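Local coordinates for initiator protein NS1 (Human bocavirus, PDB 4KW3) that probably recognises the viral replication origin and nicks one DNA strand there through its N-terminal nuclease domain, initiating rolling-circle replication, at residues R9-P14 with D203-F208; A15-F20 with A199-P204; C101-Q106 with I118-E123. One frame throughout, in Å; residues are numbered along the deposited sequence.

From the N terminus the chain runs through the loop 9-14 straight into strand 15-21, and both pieces meet the same late part of the chain. Contact 1 closes a loop of nearly two hundred residues by laying 9-14 on the start of helix 204-212; contact 2 closes a slightly shorter loop that ends on the same stretch, joining the strand to the loop 199-204, and the two share Asp203 and Pro204. Contact 3, the hairpin 101-106 with 118-123, is nested within both. Its strand 114-122 neighbours strand 15-21, with Phe16 N bonded to Val120 O, while Ser12 N reaches Asp102 OD2. Together they tie the central sheet to helix 204-212.

Contact 1: R9-P14 with D203-F208; sequences RAFSQP and DPLRFF
Phe11 lies against Pro204 and Leu205 at the first turn of helix 204-212, and the contact between the segments is apolar. Pro204 CB sits over one face of the Phe11 ring in a CH-pi contact, 3.9 Å from the ring centroid and displaced toward the rim, while Pro204 CG comes within 3.6 Å of Phe11 CD1. The ring is swung to this side by chi1 of -156°, which sets CG roughly opposite the backbone N. Leu205 adds CD2 at 3.9 Å from Phe11 CD2, approaching obliquely, and its other methyl, CD1, rests 3.8 Å from the backbone C of Arg9.

Within 203-208 the polar bonds secure the helix start. Asp203 is the N-cap: its OD1 accepts from Arg206 N at 3.1 Å, met from well above the carboxylate plane. Its OD2 forms a salt bridge with Arg206 NH1 at 2.9 Å through the syn lone pair, in the guanidinium plane, so one carboxylate holds both backbone and side chain of Arg206.

Beyond the pair, Phe11 and Pro204 both touch Ile119 of strand 114-122. The N-capped helix start and the loop 9-14 thus both pack on the sheet of the nuclease domain, and this helix carries the predicted nucleophile Tyr211.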
loop_
_atom_site.group_PDB
_atom_site.type_symbol
_atom_site.label_atom_id
_atom_site.label_comp_id
_atom_site.label_asym_id
_atom_site.label_seq_id
_atom_site.Cartn_x
_atom_site.Cartn_y
_atom_site.Cartn_z
ATOM N N ARG A 9 16.297 3.301 10.788
ATOM C CA ARG A 9 17.733 3.015 10.705
ATOM C C ARG A 9 18.051 1.542 10.785
ATOM O O ARG A 9 19.188 1.125 10.544
ATOM C CB ARG A 9 18.493 3.763 11.794
ATOM C CG ARG A 9 18.599 5.244 11.550
ATOM C CD ARG A 9 19.132 6.009 12.761
ATOM N NE ARG A 9 19.188 7.435 12.426
ATOM C CZ ARG A 9 20.170 8.004 11.727
ATOM N NH1 ARG A 9 21.205 7.280 11.309
ATOM N NH2 ARG A 9 20.125 9.297 11.457
ATOM N N ALA A 10 17.025 0.753 11.083
ATOM C CA ALA A 10 17.201 -0.668 11.300
ATOM C C ALA A 10 15.981 -1.473 10.858
ATOM O O ALA A 10 14.839 -1.028 11.018
ATOM C CB ALA A 10 17.495 -0.910 12.768
ATOM N N PHE A 11 16.213 -2.682 10.359
ATOM C CA PHE A 11 15.105 -3.511 9.895
ATOM C C PHE A 11 15.309 -4.991 10.223
ATOM O O PHE A 11 16.228 -5.608 9.702
ATOM C CB PHE A 11 14.886 -3.340 8.381
ATOM C CG PHE A 11 13.483 -3.672 7.936
ATOM C CD1 PHE A 11 13.073 -5.000 7.808
ATOM C CD2 PHE A 11 12.564 -2.651 7.661
ATOM C CE1 PHE A 11 11.777 -5.314 7.422
ATOM C CE2 PHE A 11 11.273 -2.949 7.249
ATOM C CZ PHE A 11 10.874 -4.295 7.137
ATOM N N SER A 12 14.422 -5.550 11.053
ATOM C CA SER A 12 14.503 -6.945 11.510
ATOM C C SER A 12 14.643 -7.980 10.404
ATOM O O SER A 12 13.886 -7.972 9.430
ATOM C CB SER A 12 13.267 -7.296 12.336
ATOM O OG SER A 12 13.295 -6.632 13.582
ATOM N N GLN A 13 15.584 -8.902 10.583
ATOM C CA GLN A 13 15.796 -9.977 9.618
ATOM C C GLN A 13 15.298 -11.324 10.190
ATOM O O GLN A 13 15.136 -11.459 11.405
ATOM C CB GLN A 13 17.274 -10.029 9.201
ATOM C CG GLN A 13 17.768 -8.810 8.421
ATOM C CD GLN A 13 18.092 -9.128 6.978
ATOM O OE1 GLN A 13 17.246 -9.621 6.217
ATOM N NE2 GLN A 13 19.338 -8.867 6.591
ATOM N N PRO A 14 14.978 -12.298 9.318
ATOM C CA PRO A 14 14.983 -12.202 7.854
ATOM C C PRO A 14 13.787 -11.368 7.386
ATOM O O PRO A 14 12.751 -11.341 8.074
ATOM C CB PRO A 14 14.832 -13.660 7.416
ATOM C CG PRO A 14 14.014 -14.283 8.501
ATOM C CD PRO A 14 14.455 -13.601 9.781
ATOM N N ASP A 203 18.411 -6.762 1.644
ATOM C CA ASP A 203 18.545 -5.387 2.124
ATOM C C ASP A 203 17.222 -4.613 2.100
ATOM O O ASP A 203 16.997 -3.795 1.209
ATOM C CB ASP A 203 19.606 -4.672 1.286
ATOM C CG ASP A 203 20.144 -3.427 1.959
ATOM O OD1 ASP A 203 19.457 -2.876 2.849
ATOM O OD2 ASP A 203 21.279 -3.019 1.620
ATOM N N PRO A 204 16.341 -4.863 3.079
ATOM C CA PRO A 204 15.038 -4.188 3.076
ATOM C C PRO A 204 15.100 -2.651 3.024
ATOM O O PRO A 204 14.330 -2.058 2.269
ATOM C CB PRO A 204 14.379 -4.668 4.382
ATOM C CG PRO A 204 15.472 -5.245 5.199
ATOM C CD PRO A 204 16.467 -5.798 4.206
ATOM N N LEU A 205 15.985 -2.018 3.790
ATOM C CA LEU A 205 16.114 -0.558 3.721
ATOM C C LEU A 205 16.541 -0.063 2.340
ATOM O O LEU A 205 16.024 0.944 1.861
ATOM C CB LEU A 205 17.076 -0.009 4.780
ATOM C CG LEU A 205 16.557 -0.216 6.203
ATOM C CD1 LEU A 205 17.361 0.604 7.198
ATOM C CD2 LEU A 205 15.062 0.075 6.294
ATOM N N ARG A 206 17.486 -0.744 1.699
ATOM C CA ARG A 206 17.916 -0.278 0.387
ATOM C C ARG A 206 16.849 -0.491 -0.666
ATOM O O ARG A 206 16.736 0.291 -1.615
ATOM C CB ARG A 206 19.267 -0.867 -0.024
ATOM C CG ARG A 206 20.433 -0.019 0.457
ATOM C CD ARG A 206 21.812 -0.466 -0.040
ATOM N NE ARG A 206 22.819 0.411 0.546
ATOM C CZ ARG A 206 23.308 0.261 1.771
ATOM N NH1 ARG A 206 22.919 -0.765 2.520
ATOM N NH2 ARG A 206 24.200 1.125 2.238
ATOM N N PHE A 207 16.055 -1.544 -0.498
ATOM C CA PHE A 207 14.959 -1.777 -1.422
ATOM C C PHE A 207 13.905 -0.681 -1.243
ATOM O O PHE A 207 13.376 -0.140 -2.227
ATOM C CB PHE A 207 14.366 -3.169 -1.252
ATOM C CG PHE A 207 13.175 -3.397 -2.103
ATOM C CD1 PHE A 207 13.321 -3.585 -3.472
ATOM C CD2 PHE A 207 11.894 -3.354 -1.552
ATOM C CE1 PHE A 207 12.225 -3.755 -4.288
ATOM C CE2 PHE A 207 10.784 -3.533 -2.351
ATOM C CZ PHE A 207 10.942 -3.733 -3.724
ATOM N N PHE A 208 13.624 -0.348 0.017
ATOM C CA PHE A 208 12.755 0.784 0.365
ATOM C C PHE A 208 13.271 2.089 -0.242
ATOM O O PHE A 208 12.542 2.794 -0.946
ATOM C CB PHE A 208 12.680 0.925 1.895
ATOM C CG PHE A 208 11.811 2.067 2.379
ATOM C CD1 PHE A 208 10.526 2.255 1.878
ATOM C CD2 PHE A 208 12.278 2.938 3.359
ATOM C CE1 PHE A 208 9.724 3.293 2.334
ATOM C CE2 PHE A 208 11.481 4.002 3.823
ATOM C CZ PHE A 208 10.198 4.175 3.308
#

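Contact 2: A15-F20 with A199-P204; sequences AFTYVF and AQTVDP
Thr17 and Thr201 meet hydroxyl to hydroxyl, OG1 to OG1 at 2.8 Å, a hydrogen bond in which either may be the donor. Their side chains cross at about a right angle, and both place OG1 beside their own backbone N (chi1 -59° and -58°), which brings the two oxygens together. Next to this pair the backbones join directly: Thr201 N donates to Ala15 O at 2.8 Å, the donor tilted 25° from the carbonyl plane. Ala15 CB completes the close-fitting part, resting 3.8 Å from Pro204 CG.

Beside this part lie the Phe16 ring and a water. Phe16 turns its edge to Ala199 O, the oxygen near the ring plane, while Phe16 CE2 passes 3.6 Å from Gln200 CA. The water accepts from Thr17 N at 2.9 Å and also bonds Thr201 OG1, giving that hydroxyl a second polar partner. The base of Gln200 packs on Phe16 and Ala15, and its extended end passes to Pro14 at a partly exposed position. The loose side is at Val202, which points away from the strand and is exposed.

Strand 15-21 is flanked by strands 114-122 and 185-191, and the loop 199-204 crosses near its start, held by the Thr201 bond to Ala15. Thr17 lies about 5 Å from His117, side chain to side chain, placing this junction beside the predicted metal site of an HUH-type nuclease.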
loop_
_atom_site.group_PDB
_atom_site.type_symbol
_atom_site.label_atom_id
_atom_site.label_comp_id
_atom_site.label_asym_id
_atom_site.label_seq_id
_atom_site.Cartn_x
_atom_site.Cartn_y
_atom_site.Cartn_z
ATOM N N ALA A 15 13.947 -10.674 6.261
ATOM C CA ALA A 15 12.883 -9.826 5.709
ATOM C C ALA A 15 12.403 -10.341 4.359
ATOM O O ALA A 15 13.184 -10.857 3.558
ATOM C CB ALA A 15 13.349 -8.355 5.580
ATOM N N PHE A 16 11.115 -10.170 4.100
ATOM C CA PHE A 16 10.527 -10.634 2.853
ATOM C C PHE A 16 9.634 -9.555 2.272
ATOM O O PHE A 16 9.101 -8.709 3.001
ATOM C CB PHE A 16 9.761 -11.944 3.090
ATOM C CG PHE A 16 10.627 -13.036 3.628
ATOM C CD1 PHE A 16 10.828 -13.167 5.001
ATOM C CD2 PHE A 16 11.298 -13.908 2.755
ATOM C CE1 PHE A 16 11.669 -14.163 5.504
ATOM C CE2 PHE A 16 12.134 -14.908 3.249
ATOM C CZ PHE A 16 12.316 -15.036 4.625
ATOM N N THR A 17 9.484 -9.576 0.958
ATOM C CA THR A 17 8.680 -8.570 0.274
ATOM C C THR A 17 7.546 -9.228 -0.509
ATOM O O THR A 17 7.763 -10.184 -1.277
ATOM C CB THR A 17 9.566 -7.690 -0.634
ATOM O OG1 THR A 17 10.576 -7.060 0.170
ATOM C CG2 THR A 17 8.728 -6.602 -1.371
ATOM N N TYR A 18 6.328 -8.744 -0.280
ATOM C CA TYR A 18 5.155 -9.262 -0.991
ATOM C C TYR A 18 4.484 -8.182 -1.842
ATOM O O TYR A 18 4.587 -6.978 -1.557
ATOM C CB TYR A 18 4.117 -9.804 -0.008
ATOM C CG TYR A 18 4.577 -10.961 0.856
ATOM C CD1 TYR A 18 5.248 -10.741 2.053
ATOM C CD2 TYR A 18 4.306 -12.274 0.490
ATOM C CE1 TYR A 18 5.640 -11.798 2.861
ATOM C CE2 TYR A 18 4.707 -13.325 1.271
ATOM C CZ TYR A 18 5.377 -13.089 2.460
ATOM O OH TYR A 18 5.785 -14.165 3.238
ATOM N N VAL A 19 3.769 -8.622 -2.872
ATOM C CA VAL A 19 2.901 -7.726 -3.610
ATOM C C VAL A 19 1.467 -8.233 -3.548
ATOM O O VAL A 19 1.165 -9.355 -3.971
ATOM C CB VAL A 19 3.317 -7.552 -5.085
ATOM C CG1 VAL A 19 2.302 -6.629 -5.792
ATOM C CG2 VAL A 19 4.689 -6.948 -5.165
ATOM N N PHE A 20 0.595 -7.384 -3.011
ATOM C CA PHE A 20 -0.832 -7.642 -2.964
ATOM C C PHE A 20 -1.504 -6.884 -4.102
ATOM O O PHE A 20 -1.257 -5.703 -4.268
ATOM C CB PHE A 20 -1.410 -7.174 -1.622
ATOM C CG PHE A 20 -2.908 -7.035 -1.632
ATOM C CD1 PHE A 20 -3.721 -8.139 -1.418
ATOM C CD2 PHE A 20 -3.506 -5.801 -1.872
ATOM C CE1 PHE A 20 -5.097 -8.019 -1.443
ATOM C CE2 PHE A 20 -4.887 -5.676 -1.894
ATOM C CZ PHE A 20 -5.684 -6.786 -1.673
ATOM N N ALA A 199 14.058 -15.920 -1.738
ATOM C CA ALA A 199 12.833 -15.176 -1.471
ATOM C C ALA A 199 13.116 -14.134 -0.424
ATOM O O ALA A 199 12.306 -13.252 -0.185
ATOM C CB ALA A 199 11.705 -16.088 -1.018
ATOM N N GLN A 200 14.270 -14.246 0.213
ATOM C CA GLN A 200 14.639 -13.309 1.258
ATOM C C GLN A 200 15.107 -12.001 0.650
ATOM O O GLN A 200 15.935 -11.983 -0.259
ATOM C CB GLN A 200 15.738 -13.906 2.137
ATOM C CG GLN A 200 16.058 -13.126 3.385
ATOM C CD GLN A 200 16.737 -13.984 4.454
ATOM O OE1 GLN A 200 16.708 -15.223 4.394
ATOM N NE2 GLN A 200 17.353 -13.329 5.437
ATOM N N THR A 201 14.572 -10.908 1.174
ATOM C CA THR A 201 15.012 -9.573 0.822
ATOM C C THR A 201 16.258 -9.245 1.659
ATOM O O THR A 201 16.170 -8.916 2.849
ATOM C CB THR A 201 13.881 -8.533 1.071
ATOM O OG1 THR A 201 12.725 -8.902 0.313
ATOM C CG2 THR A 201 14.312 -7.115 0.673
ATOM N N VAL A 202 17.422 -9.360 1.028
ATOM C CA VAL A 202 18.690 -9.170 1.725
ATOM C C VAL A 202 18.799 -7.798 2.380
ATOM O O VAL A 202 19.214 -7.680 3.530
ATOM C CB VAL A 202 19.871 -9.306 0.777
ATOM C CG1 VAL A 202 21.143 -9.297 1.587
ATOM C CG2 VAL A 202 19.760 -10.591 -0.036
ATOM N N ASP A 203 18.411 -6.762 1.644
ATOM C CA ASP A 203 18.545 -5.387 2.124
ATOM C C ASP A 203 17.222 -4.613 2.100
ATOM O O ASP A 203 16.997 -3.795 1.209
ATOM C CB ASP A 203 19.606 -4.672 1.286
ATOM C CG ASP A 203 20.144 -3.427 1.959
ATOM O OD1 ASP A 203 19.457 -2.876 2.849
ATOM O OD2 ASP A 203 21.279 -3.019 1.620
ATOM N N PRO A 204 16.341 -4.863 3.079
ATOM C CA PRO A 204 15.038 -4.188 3.076
ATOM C C PRO A 204 15.100 -2.651 3.024
ATOM O O PRO A 204 14.330 -2.058 2.269
ATOM C CB PRO A 204 14.379 -4.668 4.382
ATOM C CG PRO A 204 15.472 -5.245 5.199
ATOM C CD PRO A 204 16.467 -5.798 4.206
HETATM O O HOH W 1 11.009 -11.276 -0.781
#

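Contact 3: C101-Q106 with I118-E123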
loop_
_atom_site.group_PDB
_atom_site.type_symbol
_atom_site.label_atom_id
_atom_site.label_comp_id
_atom_site.label_asym_id
_atom_site.label_seq_id
_atom_site.Cartn_x
_atom_site.Cartn_y
_atom_site.Cartn_z
ATOM N N CYS A 101 8.467 -7.130 15.074
ATOM C CA CYS A 101 8.727 -7.125 13.642
ATOM C C CYS A 101 8.868 -5.718 13.091
ATOM O O CYS A 101 8.456 -4.751 13.708
ATOM C CB CYS A 101 7.579 -7.810 12.919
ATOM S SG CYS A 101 6.022 -7.066 13.346
ATOM N N ASP A 102 9.445 -5.605 11.909
ATOM C CA ASP A 102 9.415 -4.343 11.209
ATOM C C ASP A 102 8.547 -4.498 9.980
ATOM O O ASP A 102 8.587 -5.539 9.308
ATOM C CB ASP A 102 10.822 -3.861 10.851
ATOM C CG ASP A 102 11.598 -3.370 12.066
ATOM O OD1 ASP A 102 11.192 -2.327 12.629
ATOM O OD2 ASP A 102 12.626 -3.997 12.432
ATOM N N ILE A 103 7.734 -3.480 9.711
ATOM C CA ILE A 103 6.807 -3.538 8.586
ATOM C C ILE A 103 6.766 -2.209 7.833
ATOM O O ILE A 103 6.521 -1.156 8.427
ATOM C CB ILE A 103 5.372 -3.873 9.069
ATOM C CG1 ILE A 103 5.349 -5.230 9.784
ATOM C CG2 ILE A 103 4.375 -3.852 7.894
ATOM C CD1 ILE A 103 4.131 -5.448 10.626
ATOM N N ILE A 104 7.008 -2.266 6.524
ATOM C CA ILE A 104 6.705 -1.140 5.644
ATOM C C ILE A 104 5.628 -1.565 4.637
ATOM O O ILE A 104 5.684 -2.681 4.093
ATOM C CB ILE A 104 7.939 -0.647 4.902
ATOM C CG1 ILE A 104 8.972 -0.108 5.905
ATOM C CG2 ILE A 104 7.533 0.415 3.839
ATOM C CD1 ILE A 104 10.389 0.086 5.317
ATOM N N VAL A 105 4.640 -0.693 4.418
ATOM C CA VAL A 105 3.595 -0.934 3.427
ATOM C C VAL A 105 3.453 0.318 2.575
ATOM O O VAL A 105 3.470 1.445 3.087
ATOM C CB VAL A 105 2.207 -1.339 4.061
ATOM C CG1 VAL A 105 1.114 -1.456 2.999
ATOM C CG2 VAL A 105 2.292 -2.652 4.800
ATOM N N GLN A 106 3.355 0.112 1.266
ATOM C CA GLN A 106 3.114 1.202 0.336
ATOM C C GLN A 106 2.087 0.795 -0.722
ATOM O O GLN A 106 2.278 -0.177 -1.458
ATOM C CB GLN A 106 4.412 1.626 -0.336
ATOM C CG GLN A 106 4.270 2.782 -1.321
ATOM C CD GLN A 106 5.610 3.420 -1.651
ATOM O OE1 GLN A 106 6.252 4.034 -0.787
ATOM N NE2 GLN A 106 6.048 3.265 -2.897
ATOM N N ILE A 118 4.591 -4.857 0.528
ATOM C CA ILE A 118 4.804 -5.059 1.954
ATOM C C ILE A 118 6.212 -5.589 2.179
ATOM O O ILE A 118 6.575 -6.641 1.658
ATOM C CB ILE A 118 3.822 -6.108 2.522
ATOM C CG1 ILE A 118 2.384 -5.728 2.187
ATOM C CG2 ILE A 118 4.014 -6.319 4.029
ATOM C CD1 ILE A 118 1.769 -6.581 1.120
ATOM N N ILE A 119 7.006 -4.865 2.953
ATOM C CA ILE A 119 8.264 -5.418 3.434
ATOM C C ILE A 119 8.065 -5.766 4.902
ATOM O O ILE A 119 7.736 -4.907 5.721
ATOM C CB ILE A 119 9.456 -4.437 3.288
ATOM C CG1 ILE A 119 9.533 -3.872 1.873
ATOM C CG2 ILE A 119 10.753 -5.138 3.611
ATOM C CD1 ILE A 119 10.453 -2.709 1.765
ATOM N N VAL A 120 8.249 -7.034 5.231
ATOM C CA VAL A 120 8.071 -7.477 6.599
ATOM C C VAL A 120 9.218 -8.387 7.062
ATOM O O VAL A 120 9.697 -9.264 6.317
ATOM C CB VAL A 120 6.712 -8.168 6.766
ATOM C CG1 VAL A 120 6.505 -9.238 5.683
ATOM C CG2 VAL A 120 6.582 -8.738 8.154
ATOM N N GLY A 121 9.657 -8.171 8.299
ATOM C CA GLY A 121 10.768 -8.926 8.835
ATOM C C GLY A 121 10.668 -9.129 10.331
ATOM O O GLY A 121 10.196 -8.259 11.066
ATOM N N GLY A 122 11.153 -10.276 10.787
ATOM C CA GLY A 122 11.078 -10.611 12.190
ATOM C C GLY A 122 10.922 -12.095 12.400
ATOM O O GLY A 122 10.788 -12.853 11.438
ATOM N N GLU A 123 10.955 -12.492 13.672
ATOM C CA GLU A 123 10.847 -13.881 14.105
ATOM C C GLU A 123 9.521 -14.459 13.638
ATOM O O GLU A 123 8.513 -13.768 13.673
ATOM C CB GLU A 123 10.942 -13.948 15.632
ATOM C CG GLU A 123 11.404 -15.270 16.196
ATOM C CD GLU A 123 11.715 -15.191 17.684
ATOM O OE1 GLU A 123 11.297 -14.210 18.337
ATOM O OE2 GLU A 123 12.394 -16.104 18.195
#
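Cys101 to Val105 and Ile118 to Gly122 face each other in the antiparallel beta hairpin of strands 101-109 and 114-122, the second of which carries the predicted His-x-His motif of the HUH nucleases. Their axes run 4.7 Å apart at 177°. Cys101 CA lies beside Gly121 O. Asp102 and Gly121 then form a hydrogen-bonded pair, Asp102 N to Gly121 O at 2.9 Å and Gly121 N back to Asp102 O at 3.0 Å, both in the carbonyl plane. The Asp102 carboxylate turns elsewhere, OD2 to Ser12 N and OD1 to Asn248 ND2.

Ile103 and Val120 are a non-hydrogen-bonded pair whose side chains lie side by side on the face toward helix 74-94, Ile103 CG1 to Val120 CG2 at 4.1 Å. Val120 CG2 is set opposite its own backbone N (chi1 of CG1 50°), and this turns that methyl toward Ile103.

Ile104 returns to two-way bonding with Ile119: Ile104 N reaches Ile119 O at 2.9 Å and Ile119 N reaches Ile104 O at 2.8 Å. Both side chains lie on the other face, with Asp102. There Phe11 and Phe208 touch Ile104, while Thr17, Phe207 and Leu212 touch Ile119, whose side chain is about 8 Å from that of Tyr211.

Val105 comes back to the face of Ile103 and pairs with Ile118, again with no backbone bond between them. The two side chains point the same way, and Val105 CG2 rests 4.0 Å from Ile118 CG1.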